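Local coordinates for protein oligopeptide ABC transporter OppAIV (Borrelia burgdorferi B31, PDB 4GL8) that probably captures oligopeptides outside the inner membrane and passes them to an ABC transporter, as periplasmic binding proteins of its family do, at residues A[306-311]-A[395-400]; A[297-302]-A[361-366]; A[388-393]-A[399-404]; A[483-486]-A[490-493]. All coordinates share one frame; numbering follows the deposited sequence.

Contact 1 (A[306-311]-A[395-400]); sequences RKALSF and KNLNIN
Leu-397 pushes its CD1 methyl against the backbone of helix 303-311, lying 3.6 Å from Ala-308 O and 4.2 Å from Ala-308 CB. The contact joins two helices of a family 5 solute-binding protein, which has the type 2 periplasmic binding protein fold: helix 303-311 meets the last turn of helix 380-397 and the residues that follow it. With CG anti to the carbonyl carbon (chi1 -69°), Leu-397 sends its branch across to the other helix, where it meets both Ala-308 and Leu-309. Leu-309 crosses Leu-397 at about a right angle, CD2 standing 4.2 Å from Leu-397 CD1. The chain turns sharply at Asn-398, which has left helical geometry with positive phi, and this brings Ile-399 to Leu-309 as a second apolar partner. Every touching residue is buried; the side-chain pairs across the two segments are all apolar, and one methyl also lies against a backbone carbonyl. Helix 351-361 adds to the cluster, Ala-354 touching Leu-397 and Leu-358 touching Ile-399, while Asn-396 ND2 is hydrogen-bonded to Ala-312 O. The closest side-chain pair is a methyl-to-methyl meeting, Leu-309 CD2 to Ile-399 CD1 at 3.6 Å.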
loop_
_atom_site.group_PDB
_atom_site.type_symbol
_atom_site.label_atom_id
_atom_site.label_comp_id
_atom_site.label_asym_id
_atom_site.label_seq_id
_atom_site.Cartn_x
_atom_site.Cartn_y
_atom_site.Cartn_z
ATOM N N ARG A 306 -19.295 -10.250 14.225
ATOM C CA ARG A 306 -17.997 -10.159 13.542
ATOM C C ARG A 306 -17.276 -11.515 13.529
ATOM O O ARG A 306 -16.725 -11.936 12.509
ATOM C CB ARG A 306 -17.116 -9.068 14.185
ATOM C CG ARG A 306 -17.729 -7.690 14.107
ATOM C CD ARG A 306 -16.752 -6.567 14.356
ATOM N NE ARG A 306 -16.104 -6.686 15.647
ATOM C CZ ARG A 306 -16.509 -6.102 16.773
ATOM N NH1 ARG A 306 -15.811 -6.280 17.879
ATOM N NH2 ARG A 306 -17.610 -5.375 16.817
ATOM N N LYS A 307 -17.331 -12.222 14.640
ATOM C CA LYS A 307 -16.675 -13.537 14.765
ATOM C C LYS A 307 -17.331 -14.594 13.847
ATOM O O LYS A 307 -16.646 -15.342 13.155
ATOM C CB LYS A 307 -16.786 -13.967 16.225
ATOM C CG LYS A 307 -15.773 -14.957 16.699
ATOM C CD LYS A 307 -15.661 -14.968 18.233
ATOM C CE LYS A 307 -14.975 -16.287 18.625
ATOM N NZ LYS A 307 -14.687 -16.512 20.076
ATOM N N ALA A 308 -18.660 -14.635 13.874
ATOM C CA ALA A 308 -19.479 -15.468 12.978
ATOM C C ALA A 308 -19.129 -15.265 11.520
ATOM O O ALA A 308 -18.937 -16.218 10.816
ATOM C CB ALA A 308 -20.955 -15.207 13.195
ATOM N N LEU A 309 -19.045 -14.020 11.078
ATOM C CA LEU A 309 -18.681 -13.746 9.694
ATOM C C LEU A 309 -17.286 -14.289 9.413
ATOM O O LEU A 309 -17.039 -14.876 8.367
ATOM C CB LEU A 309 -18.720 -12.240 9.398
ATOM C CG LEU A 309 -20.056 -11.510 9.623
ATOM C CD1 LEU A 309 -19.867 -10.008 9.485
ATOM C CD2 LEU A 309 -21.170 -12.010 8.709
ATOM N N SER A 310 -16.366 -14.116 10.346
ATOM C CA SER A 310 -14.981 -14.538 10.134
ATOM C C SER A 310 -14.847 -16.064 10.097
ATOM O O SER A 310 -14.221 -16.610 9.217
ATOM C CB SER A 310 -14.055 -13.937 11.198
ATOM O OG SER A 310 -12.719 -14.369 10.995
ATOM N N PHE A 311 -15.470 -16.736 11.043
ATOM C CA PHE A 311 -15.446 -18.202 11.113
ATOM C C PHE A 311 -16.295 -18.896 10.034
ATOM O O PHE A 311 -16.063 -20.064 9.745
ATOM C CB PHE A 311 -15.928 -18.688 12.477
ATOM C CG PHE A 311 -14.872 -18.717 13.519
ATOM C CD1 PHE A 311 -14.747 -17.692 14.433
ATOM C CD2 PHE A 311 -14.021 -19.782 13.621
ATOM C CE1 PHE A 311 -13.771 -17.717 15.409
ATOM C CE2 PHE A 311 -13.038 -19.812 14.601
ATOM C CZ PHE A 311 -12.922 -18.779 15.499
ATOM N N LYS A 395 -24.697 -19.850 2.519
ATOM C CA LYS A 395 -24.642 -21.275 2.849
ATOM C C LYS A 395 -24.417 -21.577 4.341
ATOM O O LYS A 395 -25.097 -22.405 4.899
ATOM C CB LYS A 395 -23.546 -21.952 2.023
ATOM C CG LYS A 395 -23.473 -23.461 2.200
ATOM C CD LYS A 395 -22.787 -24.162 1.026
ATOM C CE LYS A 395 -21.328 -23.746 0.825
ATOM N NZ LYS A 395 -20.438 -24.229 1.903
ATOM N N ASN A 396 -23.474 -20.912 5.006
ATOM C CA ASN A 396 -23.106 -21.325 6.382
ATOM C C ASN A 396 -23.845 -20.607 7.483
ATOM O O ASN A 396 -23.939 -21.121 8.591
ATOM C CB ASN A 396 -21.615 -21.150 6.614
ATOM C CG ASN A 396 -20.792 -22.022 5.700
ATOM O OD1 ASN A 396 -21.166 -23.144 5.418
ATOM N ND2 ASN A 396 -19.653 -21.508 5.249
ATOM N N LEU A 397 -24.353 -19.416 7.180
ATOM C CA LEU A 397 -25.013 -18.590 8.173
ATOM C C LEU A 397 -26.464 -18.282 7.805
ATOM O O LEU A 397 -27.215 -17.821 8.654
ATOM C CB LEU A 397 -24.196 -17.301 8.365
ATOM C CG LEU A 397 -22.810 -17.406 9.030
ATOM C CD1 LEU A 397 -22.203 -16.030 9.231
ATOM C CD2 LEU A 397 -22.907 -18.091 10.384
ATOM N N ASN A 398 -26.867 -18.574 6.556
ATOM C CA ASN A 398 -28.175 -18.180 6.032
ATOM C C ASN A 398 -28.430 -16.682 6.153
ATOM O O ASN A 398 -29.545 -16.258 6.443
ATOM C CB ASN A 398 -29.311 -18.960 6.717
ATOM C CG ASN A 398 -30.603 -18.898 5.922
ATOM O OD1 ASN A 398 -30.567 -18.747 4.708
ATOM N ND2 ASN A 398 -31.742 -18.986 6.597
ATOM N N ILE A 399 -27.396 -15.875 5.927
ATOM C CA ILE A 399 -27.599 -14.433 5.767
ATOM C C ILE A 399 -27.331 -14.004 4.332
ATOM O O ILE A 399 -26.499 -14.633 3.639
ATOM C CB ILE A 399 -26.728 -13.620 6.729
ATOM C CG1 ILE A 399 -25.270 -13.677 6.344
ATOM C CG2 ILE A 399 -26.883 -14.139 8.157
ATOM C CD1 ILE A 399 -24.385 -13.100 7.408
ATOM N N ASN A 400 -28.022 -12.925 3.918
ATOM C CA ASN A 400 -27.934 -12.352 2.569
ATOM C C ASN A 400 -27.244 -10.989 2.539
ATOM O O ASN A 400 -27.590 -10.073 3.300
ATOM C CB ASN A 400 -29.327 -12.141 2.018
ATOM C CG ASN A 400 -30.140 -13.405 2.023
ATOM O OD1 ASN A 400 -29.909 -14.309 1.223
ATOM N ND2 ASN A 400 -31.097 -13.478 2.920
#

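Contact 2 (A[297-302]-A[361-366]); sequences VKPLDN and AGYPNG
A type I beta turn, Pro-299 to Asn-302, leads into helix 303-311 and here faces the Schellman motif that ends helix 351-361. The helix start and the helix end meet through Asn-302 and Ala-361, whose CA atoms are 7.4 Å apart. Asn-302 occupies the N-cap position: its OD1 makes a weak bond to Lys-304 N, while its ND2 lies 3.8 Å from Ala-361 CB. Having CG anti to the backbone N (chi1 -169°) puts OD1 by the first turn of the helix and ND2 by Ala-361. Gly-362 follows Ala-361 with a phi of 114°; at its backbone angles a side chain would press on the preceding carbonyl O, which favours glycine.

The second point of touch is Tyr-363 on Pro-299, which is preceded by a cis peptide bond. The phenol end of the tyrosine comes to the proline, OH being 3.4 Å from Pro-299 CB, and the two side chains meet at an oblique angle. Tyr-363 also packs edge-to-face with Phe-369, which touches Pro-299 as well. A water at the edge of the tyrosine ring, in its plane, ties the two touches together: it accepts a hydrogen bond from Asn-302 ND2 at 2.8 Å and bonds to Tyr-363 OH at 3.1 Å. Within 297-302, Asp-301 OD2 receives Lys-298 NZ on its syn lone pair in a short salt bridge. The polar link between the two loops thus runs through a water, whereas the direct touches set a polar atom against a carbon: Asn-302 ND2 on Ala-361 CB and Tyr-363 OH on Pro-299 CB.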
loop_
_atom_site.group_PDB
_atom_site.type_symbol
_atom_site.label_atom_id
_atom_site.label_comp_id
_atom_site.label_asym_id
_atom_site.label_seq_id
_atom_site.Cartn_x
_atom_site.Cartn_y
_atom_site.Cartn_z
ATOM N N VAL A 297 -21.998 0.533 11.983
ATOM C CA VAL A 297 -23.170 0.007 11.279
ATOM C C VAL A 297 -23.643 -1.245 11.967
ATOM O O VAL A 297 -22.888 -2.202 12.076
ATOM C CB VAL A 297 -22.889 -0.294 9.786
ATOM C CG1 VAL A 297 -24.080 -0.990 9.153
ATOM C CG2 VAL A 297 -22.588 0.995 9.048
ATOM N N LYS A 298 -24.884 -1.251 12.429
ATOM C CA LYS A 298 -25.399 -2.415 13.129
ATOM C C LYS A 298 -25.761 -3.539 12.172
ATOM O O LYS A 298 -26.276 -3.269 11.092
ATOM C CB LYS A 298 -26.591 -2.018 13.987
ATOM C CG LYS A 298 -26.176 -1.056 15.085
ATOM C CD LYS A 298 -27.305 -0.762 16.033
ATOM C CE LYS A 298 -26.834 0.056 17.225
ATOM N NZ LYS A 298 -26.106 -0.775 18.225
ATOM N N PRO A 299 -25.529 -4.817 12.565
ATOM C CA PRO A 299 -25.024 -5.326 13.831
ATOM C C PRO A 299 -23.506 -5.632 13.835
ATOM O O PRO A 299 -23.055 -6.513 14.580
ATOM C CB PRO A 299 -25.811 -6.626 13.979
ATOM C CG PRO A 299 -25.859 -7.158 12.576
ATOM C CD PRO A 299 -25.946 -5.933 11.690
ATOM N N LEU A 300 -22.727 -4.876 13.063
ATOM C CA LEU A 300 -21.294 -5.107 12.986
ATOM C C LEU A 300 -20.566 -4.621 14.252
ATOM O O LEU A 300 -19.407 -4.965 14.476
ATOM C CB LEU A 300 -20.711 -4.498 11.707
ATOM C CG LEU A 300 -21.361 -4.966 10.397
ATOM C CD1 LEU A 300 -20.806 -4.227 9.191
ATOM C CD2 LEU A 300 -21.126 -6.460 10.224
ATOM N N ASP A 301 -21.284 -3.887 15.105
ATOM C CA ASP A 301 -20.803 -3.513 16.421
ATOM C C ASP A 301 -20.852 -4.676 17.421
ATOM O O ASP A 301 -20.431 -4.521 18.562
ATOM C CB ASP A 301 -21.587 -2.284 16.976
ATOM C CG ASP A 301 -23.098 -2.480 16.984
ATOM O OD1 ASP A 301 -23.610 -3.467 16.454
ATOM O OD2 ASP A 301 -23.811 -1.607 17.513
ATOM N N ASN A 302 -21.378 -5.824 16.991
ATOM C CA ASN A 302 -21.540 -6.997 17.842
ATOM C C ASN A 302 -20.405 -7.985 17.591
ATOM O O ASN A 302 -20.360 -8.601 16.524
ATOM C CB ASN A 302 -22.894 -7.664 17.549
ATOM C CG ASN A 302 -23.264 -8.723 18.557
ATOM O OD1 ASN A 302 -22.415 -9.410 19.132
ATOM N ND2 ASN A 302 -24.535 -8.864 18.770
ATOM N N ALA A 361 -26.004 -14.180 19.116
ATOM C CA ALA A 361 -26.075 -12.751 18.846
ATOM C C ALA A 361 -27.512 -12.283 18.642
ATOM O O ALA A 361 -27.762 -11.084 18.677
ATOM C CB ALA A 361 -25.242 -12.397 17.628
ATOM N N GLY A 362 -28.442 -13.204 18.418
ATOM C CA GLY A 362 -29.864 -12.856 18.248
ATOM C C GLY A 362 -30.431 -13.136 16.860
ATOM O O GLY A 362 -31.535 -12.717 16.563
ATOM N N TYR A 363 -29.693 -13.869 16.017
ATOM C CA TYR A 363 -30.112 -14.160 14.632
ATOM C C TYR A 363 -30.062 -15.661 14.344
ATOM O O TYR A 363 -29.310 -16.110 13.477
ATOM C CB TYR A 363 -29.212 -13.400 13.638
ATOM C CG TYR A 363 -28.982 -11.993 14.071
ATOM C CD1 TYR A 363 -29.929 -11.022 13.818
ATOM C CD2 TYR A 363 -27.855 -11.646 14.810
ATOM C CE1 TYR A 363 -29.752 -9.727 14.245
ATOM C CE2 TYR A 363 -27.676 -10.345 15.269
ATOM C CZ TYR A 363 -28.641 -9.390 14.974
ATOM O OH TYR A 363 -28.528 -8.086 15.393
ATOM N N PRO A 364 -30.842 -16.450 15.094
ATOM C CA PRO A 364 -30.757 -17.884 14.855
ATOM C C PRO A 364 -31.170 -18.214 13.412
ATOM O O PRO A 364 -32.082 -17.590 12.859
ATOM C CB PRO A 364 -31.727 -18.473 15.897
ATOM C CG PRO A 364 -32.694 -17.369 16.158
ATOM C CD PRO A 364 -31.842 -16.129 16.126
ATOM N N ASN A 365 -30.461 -19.149 12.806
ATOM C CA ASN A 365 -30.596 -19.462 11.371
ATOM C C ASN A 365 -30.726 -18.231 10.467
ATOM O O ASN A 365 -31.358 -18.287 9.412
ATOM C CB ASN A 365 -31.746 -20.443 11.113
ATOM C CG ASN A 365 -31.616 -21.138 9.748
ATOM O OD1 ASN A 365 -30.518 -21.565 9.359
ATOM N ND2 ASN A 365 -32.730 -21.221 8.999
ATOM N N GLY A 366 -30.109 -17.133 10.901
ATOM C CA GLY A 366 -30.114 -15.887 10.179
ATOM C C GLY A 366 -31.313 -14.980 10.371
ATOM O O GLY A 366 -31.333 -13.897 9.806
HETATM O O HOH W 1 -26.356 -7.231 17.375
#

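Contact 3 (A[388-393]-A[399-404]); sequences FIQNQW and INVQLE
Gln-390 NE2 donates to Val-401 O at 2.7 Å, with an N-H...O angle of 146°. The acceptor lies almost in the amide plane of the glutamine, but the donor sits 36° out of the carbonyl plane of Val-401. Placing CG anti to the backbone N and extending the chain beyond it carries the amide from the helix to the strand. A second bond, Ile-399 N to Trp-393 O, is longer at 3.3 Å. Between these two lies a water that donates to Gln-390 O and Ile-399 O and accepts from Val-401 N, so it bridges the helix backbone to the incoming strand.

Around this polar set, the aliphatic part of Gln-390 runs antiparallel alongside the Val-401 side chain, CG lying 3.7 Å from Val-401 CG2. Leu-403 CD1 comes to the amide oxygen, 3.8 Å from Gln-390 OE1. Val-401 turns its other methyl to Trp-393, with CG1 3.9 Å from CE3, and Ile-399 CG1 packs on Trp-393 CB. The indole NE1 is bonded to Leu-309 O, and Val-374 touches both Trp-393 and Val-401. Helix and strand axes run antiparallel, at 175° and 9.2 Å apart, as expected where the helix of the beta-alpha-beta unit 372-377, 380-397, 401-406 leads back to its second strand.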
loop_
_atom_site.group_PDB
_atom_site.type_symbol
_atom_site.label_atom_id
_atom_site.label_comp_id
_atom_site.label_asym_id
_atom_site.label_seq_id
_atom_site.Cartn_x
_atom_site.Cartn_y
_atom_site.Cartn_z
ATOM N N PHE A 388 -17.795 -15.409 -3.814
ATOM C CA PHE A 388 -17.494 -16.548 -2.924
ATOM C C PHE A 388 -17.867 -16.218 -1.477
ATOM O O PHE A 388 -18.479 -17.024 -0.802
ATOM C CB PHE A 388 -16.015 -16.888 -2.979
ATOM C CG PHE A 388 -15.596 -18.009 -2.064
ATOM C CD1 PHE A 388 -15.744 -19.332 -2.449
ATOM C CD2 PHE A 388 -14.975 -17.741 -0.842
ATOM C CE1 PHE A 388 -15.320 -20.368 -1.629
ATOM C CE2 PHE A 388 -14.553 -18.770 -0.015
ATOM C CZ PHE A 388 -14.728 -20.089 -0.408
ATOM N N ILE A 389 -17.495 -15.028 -1.011
ATOM C CA ILE A 389 -17.795 -14.618 0.359
ATOM C C ILE A 389 -19.314 -14.570 0.546
ATOM O O ILE A 389 -19.836 -15.052 1.534
ATOM C CB ILE A 389 -17.224 -13.220 0.702
ATOM C CG1 ILE A 389 -15.722 -13.116 0.419
ATOM C CG2 ILE A 389 -17.548 -12.842 2.152
ATOM C CD1 ILE A 389 -14.841 -13.634 1.498
ATOM N N GLN A 390 -20.019 -13.994 -0.427
ATOM C CA GLN A 390 -21.471 -13.883 -0.353
ATOM C C GLN A 390 -22.108 -15.249 -0.152
ATOM O O GLN A 390 -22.975 -15.416 0.713
ATOM C CB GLN A 390 -22.016 -13.260 -1.638
ATOM C CG GLN A 390 -23.530 -13.244 -1.721
ATOM C CD GLN A 390 -24.037 -12.570 -2.983
ATOM O OE1 GLN A 390 -23.670 -12.947 -4.088
ATOM N NE2 GLN A 390 -24.913 -11.586 -2.816
ATOM N N ASN A 391 -21.651 -16.202 -0.977
ATOM C CA ASN A 391 -22.078 -17.584 -0.938
ATOM C C ASN A 391 -21.707 -18.327 0.343
ATOM O O ASN A 391 -22.455 -19.193 0.780
ATOM C CB ASN A 391 -21.495 -18.347 -2.148
ATOM C CG ASN A 391 -21.904 -19.806 -2.173
ATOM O OD1 ASN A 391 -21.296 -20.675 -1.530
ATOM N ND2 ASN A 391 -22.935 -20.083 -2.917
ATOM N N GLN A 392 -20.549 -18.032 0.916
ATOM C CA GLN A 392 -20.183 -18.622 2.201
ATOM C C GLN A 392 -21.153 -18.167 3.297
ATOM O O GLN A 392 -21.680 -18.985 4.035
ATOM C CB GLN A 392 -18.740 -18.271 2.596
ATOM C CG GLN A 392 -17.676 -18.913 1.713
ATOM C CD GLN A 392 -17.565 -20.406 1.931
ATOM O OE1 GLN A 392 -17.160 -20.852 2.994
ATOM N NE2 GLN A 392 -17.973 -21.184 0.939
ATOM N N TRP A 393 -21.382 -16.862 3.408
ATOM C CA TRP A 393 -22.382 -16.347 4.355
ATOM C C TRP A 393 -23.824 -16.874 4.134
ATOM O O TRP A 393 -24.544 -17.203 5.098
ATOM C CB TRP A 393 -22.316 -14.838 4.393
ATOM C CG TRP A 393 -21.007 -14.371 4.976
ATOM C CD1 TRP A 393 -20.180 -15.076 5.804
ATOM C CD2 TRP A 393 -20.396 -13.106 4.796
ATOM N NE1 TRP A 393 -19.096 -14.331 6.157
ATOM C CE2 TRP A 393 -19.203 -13.104 5.564
ATOM C CE3 TRP A 393 -20.743 -11.952 4.078
ATOM C CZ2 TRP A 393 -18.356 -12.030 5.604
ATOM C CZ3 TRP A 393 -19.897 -10.875 4.135
ATOM C CH2 TRP A 393 -18.720 -10.924 4.895
ATOM N N ILE A 399 -27.396 -15.875 5.927
ATOM C CA ILE A 399 -27.599 -14.433 5.767
ATOM C C ILE A 399 -27.331 -14.004 4.332
ATOM O O ILE A 399 -26.499 -14.633 3.639
ATOM C CB ILE A 399 -26.728 -13.620 6.729
ATOM C CG1 ILE A 399 -25.270 -13.677 6.344
ATOM C CG2 ILE A 399 -26.883 -14.139 8.157
ATOM C CD1 ILE A 399 -24.385 -13.100 7.408
ATOM N N ASN A 400 -28.022 -12.925 3.918
ATOM C CA ASN A 400 -27.934 -12.352 2.569
ATOM C C ASN A 400 -27.244 -10.989 2.539
ATOM O O ASN A 400 -27.590 -10.073 3.300
ATOM C CB ASN A 400 -29.327 -12.141 2.018
ATOM C CG ASN A 400 -30.140 -13.405 2.023
ATOM O OD1 ASN A 400 -29.909 -14.309 1.223
ATOM N ND2 ASN A 400 -31.097 -13.478 2.920
ATOM N N VAL A 401 -26.290 -10.844 1.639
ATOM C CA VAL A 401 -25.652 -9.567 1.439
ATOM C C VAL A 401 -25.824 -9.174 -0.019
ATOM O O VAL A 401 -26.060 -10.029 -0.868
ATOM C CB VAL A 401 -24.155 -9.608 1.794
ATOM C CG1 VAL A 401 -23.965 -9.860 3.285
ATOM C CG2 VAL A 401 -23.399 -10.647 0.960
ATOM N N GLN A 402 -25.706 -7.881 -0.301
ATOM C CA GLN A 402 -25.755 -7.391 -1.684
ATOM C C GLN A 402 -24.392 -6.852 -2.067
ATOM O O GLN A 402 -23.736 -6.202 -1.259
ATOM C CB GLN A 402 -26.846 -6.330 -1.846
ATOM C CG GLN A 402 -28.191 -6.965 -2.147
ATOM C CD GLN A 402 -29.289 -5.975 -2.431
ATOM O OE1 GLN A 402 -29.146 -4.764 -2.211
ATOM N NE2 GLN A 402 -30.398 -6.480 -2.905
ATOM N N LEU A 403 -23.956 -7.167 -3.280
ATOM C CA LEU A 403 -22.650 -6.748 -3.762
ATOM C C LEU A 403 -22.755 -5.459 -4.564
ATOM O O LEU A 403 -23.735 -5.208 -5.233
ATOM C CB LEU A 403 -22.013 -7.832 -4.628
ATOM C CG LEU A 403 -21.896 -9.234 -4.023
ATOM C CD1 LEU A 403 -21.214 -10.157 -5.016
ATOM C CD2 LEU A 403 -21.130 -9.237 -2.710
ATOM N N GLU A 404 -21.710 -4.661 -4.483
ATOM C CA GLU A 404 -21.677 -3.362 -5.097
ATOM C C GLU A 404 -20.246 -2.958 -5.440
ATOM O O GLU A 404 -19.372 -2.882 -4.551
ATOM C CB GLU A 404 -22.265 -2.354 -4.131
ATOM C CG GLU A 404 -22.360 -0.967 -4.725
ATOM C CD GLU A 404 -23.394 -0.117 -4.027
ATOM O OE1 GLU A 404 -22.998 0.880 -3.406
ATOM O OE2 GLU A 404 -24.594 -0.462 -4.093
HETATM O O HOH W 2 -25.044 -13.769 1.381
#

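Contact 4 (A[483-486]-A[490-493]); sequences AIII and FPAV
Phe-490 is the first residue to leave helical geometry after helix 471-489, with a positive phi of 44°, and its backbone turns back on the helix so that its CA lies 5.2 Å from that of Ile-485. The helix has already widened into a pi-type turn at 484-486. Phe-490 N makes a weak hydrogen bond to Ile-485 O, 3.1 Å long but bent to 124° at the hydrogen. The same oxygen also receives a CA-H contact from Phe-490 and lies 3.3 Å from Pro-491 CD, so three groups of the departing chain gather round one carbonyl. This is the junction through which helix 471-489 passes into the long strand 492-504, Val-493 pairing with Tyr-291 of strand 287-293. Pro-491 packs its ring on the branched base of Ile-485, CG being 3.8 Å from Ile-485 CB, and the two side chains cross at about a right angle. The ring of Phe-490 swings back over the helix end, one face above Ile-486 O, with CE1 3.5 Å from that oxygen. Ile-486 O is hydrogen-bonded to Arg-331 NH2, and the phenyl ring also touches Arg-331. Ile-485 also touches Tyr-453 and Tyr-458.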
loop_
_atom_site.group_PDB
_atom_site.type_symbol
_atom_site.label_atom_id
_atom_site.label_comp_id
_atom_site.label_asym_id
_atom_site.label_seq_id
_atom_site.Cartn_x
_atom_site.Cartn_y
_atom_site.Cartn_z
ATOM N N ALA A 483 -2.904 -10.450 18.651
ATOM C CA ALA A 483 -3.849 -11.425 19.183
ATOM C C ALA A 483 -5.180 -10.783 19.508
ATOM O O ALA A 483 -6.198 -11.431 19.376
ATOM C CB ALA A 483 -3.309 -12.109 20.428
ATOM N N ILE A 484 -5.174 -9.524 19.942
ATOM C CA ILE A 484 -6.415 -8.821 20.260
ATOM C C ILE A 484 -7.280 -8.652 19.014
ATOM O O ILE A 484 -8.474 -8.916 19.056
ATOM C CB ILE A 484 -6.155 -7.432 20.904
ATOM C CG1 ILE A 484 -5.548 -7.572 22.301
ATOM C CG2 ILE A 484 -7.427 -6.614 20.991
ATOM C CD1 ILE A 484 -5.020 -6.264 22.819
ATOM N N ILE A 485 -6.703 -8.193 17.914
ATOM C CA ILE A 485 -7.487 -8.066 16.669
ATOM C C ILE A 485 -7.818 -9.402 15.977
ATOM O O ILE A 485 -8.922 -9.554 15.483
ATOM C CB ILE A 485 -6.884 -7.058 15.678
ATOM C CG1 ILE A 485 -5.516 -7.500 15.182
ATOM C CG2 ILE A 485 -6.850 -5.680 16.348
ATOM C CD1 ILE A 485 -4.804 -6.448 14.352
ATOM N N ILE A 486 -6.899 -10.366 15.966
ATOM C CA ILE A 486 -7.181 -11.658 15.296
ATOM C C ILE A 486 -7.913 -12.748 16.093
ATOM O O ILE A 486 -8.536 -13.587 15.461
ATOM C CB ILE A 486 -5.931 -12.269 14.566
ATOM C CG1 ILE A 486 -4.932 -12.910 15.521
ATOM C CG2 ILE A 486 -5.217 -11.208 13.735
ATOM C CD1 ILE A 486 -3.736 -13.503 14.791
ATOM N N PHE A 490 -11.869 -9.145 16.465
ATOM C CA PHE A 490 -12.274 -9.331 15.081
ATOM C C PHE A 490 -12.787 -8.031 14.412
ATOM O O PHE A 490 -13.906 -8.001 13.895
ATOM C CB PHE A 490 -13.359 -10.419 14.979
ATOM C CG PHE A 490 -12.887 -11.796 15.376
ATOM C CD1 PHE A 490 -12.436 -12.697 14.411
ATOM C CD2 PHE A 490 -12.869 -12.181 16.702
ATOM C CE1 PHE A 490 -11.989 -13.963 14.766
ATOM C CE2 PHE A 490 -12.420 -13.443 17.066
ATOM C CZ PHE A 490 -11.973 -14.342 16.087
ATOM N N PRO A 491 -11.985 -6.956 14.429
ATOM C CA PRO A 491 -12.411 -5.771 13.688
ATOM C C PRO A 491 -12.568 -6.001 12.194
ATOM O O PRO A 491 -13.305 -5.278 11.516
ATOM C CB PRO A 491 -11.264 -4.756 13.927
ATOM C CG PRO A 491 -10.088 -5.575 14.278
ATOM C CD PRO A 491 -10.640 -6.790 15.006
ATOM N N ALA A 492 -11.863 -6.996 11.674
ATOM C CA ALA A 492 -11.983 -7.351 10.292
ATOM C C ALA A 492 -12.019 -8.879 10.149
ATOM O O ALA A 492 -11.659 -9.632 11.052
ATOM C CB ALA A 492 -10.813 -6.755 9.519
ATOM N N VAL A 493 -12.491 -9.309 8.996
ATOM C CA VAL A 493 -12.412 -10.687 8.564
ATOM C C VAL A 493 -11.114 -10.824 7.784
ATOM O O VAL A 493 -11.026 -10.425 6.642
ATOM C CB VAL A 493 -13.627 -11.039 7.709
ATOM C CG1 VAL A 493 -13.555 -12.473 7.231
ATOM C CG2 VAL A 493 -14.892 -10.788 8.513
#

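Helix 303-311 draws the four contacts together. Its Leu-309, packed in contact 1, offers its carbonyl O to Trp-393 NE1 of contact 3 at 3.1 Å; these two contacts share Ile-399, and their centres are 9 Å apart. Contact 2 supplies the start of the same helix, and Arg-306 NH2 reaches back to Leu-300 O at 3.0 Å. Contacts 1 and 2 are also joined by Asn-398 ND2 to Asn-365 O, 2.9 Å, a probable hydrogen bond. Contact 4 meets the helix through Phe-490, whose CE2 lies 3.7 Å from Lys-307 CG. Contacts 2 and 4 do not touch, their nearest atoms being about 6 Å apart. All four centres lie 20 to 31 Å from the centre of the chain.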